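PDB 4EPS: putative fimbrium tip subunit Fim1C from Bacteroides ovatus, which is probably a component of the fimbrium tip, at the end of the surface filaments that mediate cell adhesion and biofilm formation. Local coordinates for residues 468-482 / 493-505. Numbering follows the deposited sequence.
Sequences TYWSSTERNNKNMYI and GTGGVKTNTYTYR. With SO4 (sulfate ion), chain G.
The indole of W470 lies between two tyrosines. Y502 turns a ring edge onto one face of the six-membered ring, an edge-to-face pair with planes at 82°, and its CB sits over the five-membered ring, 3.7 Å from the centroid. Across the opposite face Y504 packs obliquely, W470 CD1 resting over the centre of its ring. With CG beside its backbone N (chi1 -73°), the indole points its benzo edge at the carbonyls of G496, V497 and N500, and NE1 bonds to G344 O. I482 CG2 covers a face of the Y502 ring, making a CH-pi contact. Replacing W470 by an alanine would probably open a gap between Y502 and Y504 and leave G344 O without its indole donor.

The extended K498 chain passes the selenium of M480, and NZ forms a salt bridge to E474 OE2 (2.8 Å), on that oxygen's anti lone pair; NZ also bonds N477 O from above the carbonyl plane. E474 is itself held by the backbone N of I354 and H355, which probably stabilises its charge. At a separate site R475 NE and T494 OG1 both grip O4 of a sulfate ion, probably from the crystallisation liquor, each at 2.7 Å, and R475 NH2 donates to O3.

N479 ND2 meets T494 O at 2.9 Å, almost straight (177°) and in its own amide plane. M480 N donates to G496 O, and I482 and G493 exchange two bonds; the register slips by one between these pairs. Separately, W470 N reaches T503 O at 2.9 Å. The beta hairpin 479-485/490-497, with its beta bulge, and strand 469-474 form a three-stranded antiparallel sheet; a type I turn at 497-500 leads into a second sheet at 502-509, whose Y502 and Y504 form an aromatic cluster with W470.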
loop_
_atom_site.group_PDB
_atom_site.type_symbol
_atom_site.label_atom_id
_atom_site.label_comp_id
_atom_site.label_asym_id
_atom_site.label_seq_id
_atom_site.Cartn_x
_atom_site.Cartn_y
_atom_site.Cartn_z
ATOM N N THR A 468 26.325 0.469 -27.707
ATOM C CA THR A 468 26.329 -0.988 -27.828
ATOM C C THR A 468 26.759 -1.522 -26.486
ATOM O O THR A 468 27.762 -1.066 -25.956
ATOM C CB THR A 468 27.230 -1.433 -28.982
ATOM O OG1 THR A 468 26.694 -0.882 -30.197
ATOM C CG2 THR A 468 27.271 -2.968 -29.111
ATOM N N TYR A 469 26.018 -2.497 -25.941
ATOM C CA TYR A 469 26.265 -2.964 -24.581
ATOM C C TYR A 469 26.736 -4.406 -24.504
ATOM O O TYR A 469 26.157 -5.278 -25.152
ATOM C CB TYR A 469 24.967 -2.798 -23.738
ATOM C CG TYR A 469 24.568 -1.348 -23.596
ATOM C CD1 TYR A 469 23.844 -0.701 -24.597
ATOM C CD2 TYR A 469 25.006 -0.587 -22.508
ATOM C CE1 TYR A 469 23.527 0.664 -24.499
ATOM C CE2 TYR A 469 24.697 0.771 -22.403
ATOM C CZ TYR A 469 23.961 1.393 -23.404
ATOM O OH TYR A 469 23.661 2.740 -23.305
ATOM N N TRP A 470 27.763 -4.663 -23.691
ATOM C CA TRP A 470 28.210 -6.037 -23.469
ATOM C C TRP A 470 27.162 -6.872 -22.755
ATOM O O TRP A 470 26.539 -6.377 -21.819
ATOM C CB TRP A 470 29.421 -6.061 -22.513
ATOM C CG TRP A 470 30.716 -5.593 -23.088
ATOM C CD1 TRP A 470 31.446 -4.519 -22.670
ATOM C CD2 TRP A 470 31.511 -6.264 -24.082
ATOM N NE1 TRP A 470 32.642 -4.466 -23.342
ATOM C CE2 TRP A 470 32.705 -5.513 -24.233
ATOM C CE3 TRP A 470 31.311 -7.401 -24.894
ATOM C CZ2 TRP A 470 33.706 -5.869 -25.149
ATOM C CZ3 TRP A 470 32.314 -7.765 -25.797
ATOM C CH2 TRP A 470 33.495 -7.005 -25.917
ATOM N N SER A 471 27.040 -8.151 -23.120
ATOM C CA SER A 471 26.264 -9.076 -22.304
ATOM C C SER A 471 27.229 -10.169 -21.833
ATOM O O SER A 471 28.365 -10.260 -22.336
ATOM C CB SER A 471 25.086 -9.681 -23.065
ATOM O OG SER A 471 25.533 -10.752 -23.885
ATOM N N SER A 472 26.774 -11.005 -20.900
ATOM C CA SER A 472 27.566 -12.140 -20.427
ATOM C C SER A 472 27.211 -13.407 -21.239
ATOM O O SER A 472 27.676 -14.499 -20.900
ATOM C CB SER A 472 27.321 -12.378 -18.940
ATOM O OG SER A 472 25.928 -12.517 -18.690
ATOM N N THR A 473 26.390 -13.258 -22.310
ATOM C CA THR A 473 25.965 -14.372 -23.172
ATOM C C THR A 473 27.008 -14.561 -24.290
ATOM O O THR A 473 27.273 -13.639 -25.063
ATOM C CB THR A 473 24.543 -14.088 -23.706
ATOM O OG1 THR A 473 23.695 -13.797 -22.579
ATOM C CG2 THR A 473 23.976 -15.276 -24.518
ATOM N N GLU A 474 27.593 -15.762 -24.367
ATOM C CA GLU A 474 28.653 -16.035 -25.321
ATOM C C GLU A 474 28.110 -16.466 -26.680
ATOM O O GLU A 474 27.143 -17.237 -26.747
ATOM C CB GLU A 474 29.577 -17.130 -24.753
ATOM C CG GLU A 474 30.857 -17.310 -25.556
ATOM C CD GLU A 474 31.755 -18.420 -25.055
ATOM O OE1 GLU A 474 31.261 -19.565 -24.930
ATOM O OE2 GLU A 474 32.966 -18.162 -24.855
ATOM N N ARG A 475 28.746 -15.972 -27.770
ATOM C CA ARG A 475 28.401 -16.385 -29.135
ATOM C C ARG A 475 29.298 -17.551 -29.538
ATOM O O ARG A 475 28.798 -18.565 -30.024
ATOM C CB ARG A 475 28.513 -15.223 -30.146
ATOM C CG ARG A 475 28.479 -15.645 -31.648
ATOM C CD ARG A 475 27.218 -16.426 -32.036
ATOM N NE ARG A 475 27.229 -16.790 -33.459
ATOM C CZ ARG A 475 27.800 -17.876 -33.952
ATOM N NH1 ARG A 475 28.418 -18.734 -33.148
ATOM N NH2 ARG A 475 27.785 -18.105 -35.265
ATOM N N ASN A 476 30.627 -17.397 -29.376
ATOM C CA ASN A 476 31.630 -18.427 -29.729
ATOM C C ASN A 476 32.928 -18.083 -28.981
ATOM O O ASN A 476 32.905 -17.218 -28.090
ATOM C CB ASN A 476 31.831 -18.544 -31.285
ATOM C CG ASN A 476 32.317 -17.307 -32.009
ATOM O OD1 ASN A 476 32.841 -16.362 -31.414
ATOM N ND2 ASN A 476 32.174 -17.285 -33.330
ATOM N N ASN A 477 34.046 -18.720 -29.336
ATOM C CA ASN A 477 35.325 -18.485 -28.644
ATOM C C ASN A 477 35.830 -17.035 -28.794
ATOM O O ASN A 477 36.534 -16.547 -27.916
ATOM C CB ASN A 477 36.386 -19.483 -29.150
ATOM C CG ASN A 477 36.696 -19.389 -30.628
ATOM O OD1 ASN A 477 35.817 -19.195 -31.466
ATOM N ND2 ASN A 477 37.961 -19.518 -30.981
ATOM N N LYS A 478 35.419 -16.336 -29.854
ATOM C CA LYS A 478 35.894 -14.973 -30.116
ATOM C C LYS A 478 34.908 -13.868 -29.772
ATOM O O LYS A 478 35.340 -12.714 -29.625
ATOM C CB LYS A 478 36.244 -14.815 -31.613
ATOM C CG LYS A 478 37.238 -15.829 -32.159
ATOM C CD LYS A 478 37.035 -15.917 -33.673
ATOM C CE LYS A 478 37.929 -16.914 -34.364
ATOM N NZ LYS A 478 37.606 -17.024 -35.815
ATOM N N ASN A 479 33.585 -14.178 -29.728
ATOM C CA ASN A 479 32.518 -13.175 -29.599
ATOM C C ASN A 479 31.539 -13.403 -28.478
ATOM O O ASN A 479 31.191 -14.539 -28.158
ATOM C CB ASN A 479 31.673 -13.157 -30.901
ATOM C CG ASN A 479 32.319 -12.529 -32.119
ATOM O OD1 ASN A 479 33.534 -12.531 -32.289
ATOM N ND2 ASN A 479 31.511 -12.037 -33.039
HETATM N N MSE A 480 31.022 -12.288 -27.944
HETATM C CA MSE A 480 29.914 -12.235 -27.005
HETATM C C MSE A 480 28.697 -11.726 -27.763
HETATM O O MSE A 480 28.836 -11.110 -28.814
HETATM C CB MSE A 480 30.204 -11.244 -25.825
HETATM C CG MSE A 480 31.473 -11.542 -25.027
HETATM SE SE MSE A 480 31.438 -13.308 -24.262
HETATM C CE MSE A 480 30.098 -13.079 -22.929
ATOM N N TYR A 481 27.509 -11.918 -27.209
ATOM C CA TYR A 481 26.320 -11.225 -27.694
ATOM C C TYR A 481 26.405 -9.779 -27.178
ATOM O O TYR A 481 26.807 -9.550 -26.017
ATOM C CB TYR A 481 25.037 -11.889 -27.162
ATOM C CG TYR A 481 24.626 -13.104 -27.961
ATOM C CD1 TYR A 481 25.308 -14.310 -27.836
ATOM C CD2 TYR A 481 23.540 -13.054 -28.833
ATOM C CE1 TYR A 481 24.919 -15.439 -28.558
ATOM C CE2 TYR A 481 23.114 -14.191 -29.525
ATOM C CZ TYR A 481 23.829 -15.370 -29.409
ATOM O OH TYR A 481 23.446 -16.479 -30.116
ATOM N N ILE A 482 26.048 -8.814 -28.027
ATOM C CA ILE A 482 26.037 -7.388 -27.671
ATOM C C ILE A 482 24.642 -6.864 -27.967
ATOM O O ILE A 482 23.998 -7.314 -28.927
ATOM C CB ILE A 482 27.155 -6.599 -28.427
ATOM C CG1 ILE A 482 27.219 -7.018 -29.952
ATOM C CG2 ILE A 482 28.512 -6.776 -27.683
ATOM C CD1 ILE A 482 28.082 -6.053 -30.924
ATOM N N GLY A 493 22.715 -8.981 -30.723
ATOM C CA GLY A 493 23.479 -9.298 -31.920
ATOM C C GLY A 493 24.680 -10.148 -31.582
ATOM O O GLY A 493 25.176 -10.099 -30.461
ATOM N N THR A 494 25.205 -10.868 -32.561
ATOM C CA THR A 494 26.322 -11.781 -32.308
ATOM C C THR A 494 27.718 -11.215 -32.639
ATOM O O THR A 494 28.689 -11.969 -32.567
ATOM C CB THR A 494 26.074 -13.063 -33.101
ATOM O OG1 THR A 494 26.077 -12.754 -34.497
ATOM C CG2 THR A 494 24.768 -13.754 -32.706
ATOM N N GLY A 495 27.826 -9.923 -32.961
ATOM C CA GLY A 495 29.105 -9.343 -33.393
ATOM C C GLY A 495 30.050 -8.808 -32.324
ATOM O O GLY A 495 30.975 -8.063 -32.639
ATOM N N GLY A 496 29.858 -9.209 -31.075
ATOM C CA GLY A 496 30.643 -8.680 -29.964
ATOM C C GLY A 496 32.014 -9.299 -29.771
ATOM O O GLY A 496 32.238 -9.961 -28.760
ATOM N N VAL A 497 32.968 -9.034 -30.697
ATOM C CA VAL A 497 34.359 -9.546 -30.601
ATOM C C VAL A 497 34.870 -9.178 -29.211
ATOM O O VAL A 497 34.786 -8.016 -28.846
ATOM C CB VAL A 497 35.271 -8.994 -31.729
ATOM C CG1 VAL A 497 36.674 -9.603 -31.643
ATOM C CG2 VAL A 497 34.645 -9.241 -33.115
ATOM N N LYS A 498 35.303 -10.174 -28.422
ATOM C CA LYS A 498 35.680 -10.048 -27.003
ATOM C C LYS A 498 36.750 -8.969 -26.745
ATOM O O LYS A 498 36.781 -8.399 -25.655
ATOM C CB LYS A 498 36.158 -11.402 -26.478
ATOM C CG LYS A 498 35.007 -12.386 -26.267
ATOM C CD LYS A 498 35.499 -13.826 -26.092
ATOM C CE LYS A 498 34.336 -14.781 -26.014
ATOM N NZ LYS A 498 34.747 -16.119 -25.514
ATOM N N THR A 499 37.586 -8.680 -27.765
ATOM C CA THR A 499 38.686 -7.706 -27.737
ATOM C C THR A 499 38.237 -6.328 -28.268
ATOM O O THR A 499 39.026 -5.380 -28.237
ATOM C CB THR A 499 39.882 -8.253 -28.528
ATOM O OG1 THR A 499 39.434 -8.508 -29.860
ATOM C CG2 THR A 499 40.443 -9.517 -27.913
ATOM N N ASN A 500 36.962 -6.193 -28.700
ATOM C CA ASN A 500 36.429 -4.889 -29.093
ATOM C C ASN A 500 36.089 -4.084 -27.825
ATOM O O ASN A 500 36.222 -4.606 -26.728
ATOM C CB ASN A 500 35.210 -5.031 -30.008
ATOM C CG ASN A 500 35.568 -5.241 -31.453
ATOM O OD1 ASN A 500 36.731 -5.279 -31.819
ATOM N ND2 ASN A 500 34.582 -5.376 -32.294
ATOM N N THR A 501 35.668 -2.827 -27.976
ATOM C CA THR A 501 35.302 -1.965 -26.850
ATOM C C THR A 501 33.823 -1.647 -26.918
ATOM O O THR A 501 33.382 -1.036 -27.891
ATOM C CB THR A 501 36.155 -0.672 -26.861
ATOM O OG1 THR A 501 37.527 -1.026 -26.686
ATOM C CG2 THR A 501 35.747 0.309 -25.755
ATOM N N TYR A 502 33.061 -2.059 -25.892
ATOM C CA TYR A 502 31.634 -1.746 -25.807
ATOM C C TYR A 502 31.316 -1.225 -24.388
ATOM O O TYR A 502 32.212 -1.124 -23.546
ATOM C CB TYR A 502 30.741 -2.942 -26.190
ATOM C CG TYR A 502 31.028 -3.528 -27.558
ATOM C CD1 TYR A 502 30.709 -2.828 -28.726
ATOM C CD2 TYR A 502 31.649 -4.762 -27.690
ATOM C CE1 TYR A 502 30.946 -3.384 -29.991
ATOM C CE2 TYR A 502 31.915 -5.315 -28.948
ATOM C CZ TYR A 502 31.584 -4.611 -30.091
ATOM O OH TYR A 502 31.876 -5.176 -31.316
ATOM N N THR A 503 30.046 -0.908 -24.137
ATOM C CA THR A 503 29.629 -0.294 -22.872
ATOM C C THR A 503 29.185 -1.314 -21.863
ATOM O O THR A 503 28.423 -2.238 -22.179
ATOM C CB THR A 503 28.501 0.723 -23.131
ATOM O OG1 THR A 503 28.997 1.685 -24.055
ATOM C CG2 THR A 503 28.058 1.455 -21.857
ATOM N N TYR A 504 29.623 -1.101 -20.627
ATOM C CA TYR A 504 29.188 -1.890 -19.485
ATOM C C TYR A 504 28.091 -1.209 -18.679
ATOM O O TYR A 504 28.201 -0.030 -18.342
ATOM C CB TYR A 504 30.364 -2.097 -18.514
ATOM C CG TYR A 504 31.351 -3.152 -18.944
ATOM C CD1 TYR A 504 31.136 -4.493 -18.647
ATOM C CD2 TYR A 504 32.544 -2.803 -19.578
ATOM C CE1 TYR A 504 32.062 -5.470 -19.001
ATOM C CE2 TYR A 504 33.473 -3.773 -19.948
ATOM C CZ TYR A 504 33.235 -5.102 -19.640
ATOM O OH TYR A 504 34.136 -6.067 -19.984
ATOM N N ARG A 505 27.095 -1.987 -18.295
ATOM C CA ARG A 505 26.112 -1.695 -17.241
ATOM C C ARG A 505 26.041 -2.976 -16.410
ATOM O O ARG A 505 26.039 -4.059 -16.993
ATOM C CB ARG A 505 24.729 -1.316 -17.799
ATOM C CG ARG A 505 24.633 0.110 -18.330
ATOM C CD ARG A 505 24.446 1.117 -17.192
ATOM N NE ARG A 505 24.468 2.479 -17.725
ATOM C CZ ARG A 505 24.203 3.569 -17.019
ATOM N NH1 ARG A 505 23.892 3.476 -15.727
ATOM N NH2 ARG A 505 24.291 4.763 -17.581
HETATM S S SO4 G . 25.564 -15.564 -36.711
HETATM O O1 SO4 G . 25.766 -14.379 -37.553
HETATM O O2 SO4 G . 24.130 -15.874 -36.658
HETATM O O3 SO4 G . 26.312 -16.703 -37.212
HETATM O O4 SO4 G . 26.044 -15.312 -35.358
HETATM O O HOH W 1 29.218 1.627 -27.039
HETATM O O HOH W 2 26.730 -4.244 -20.037
#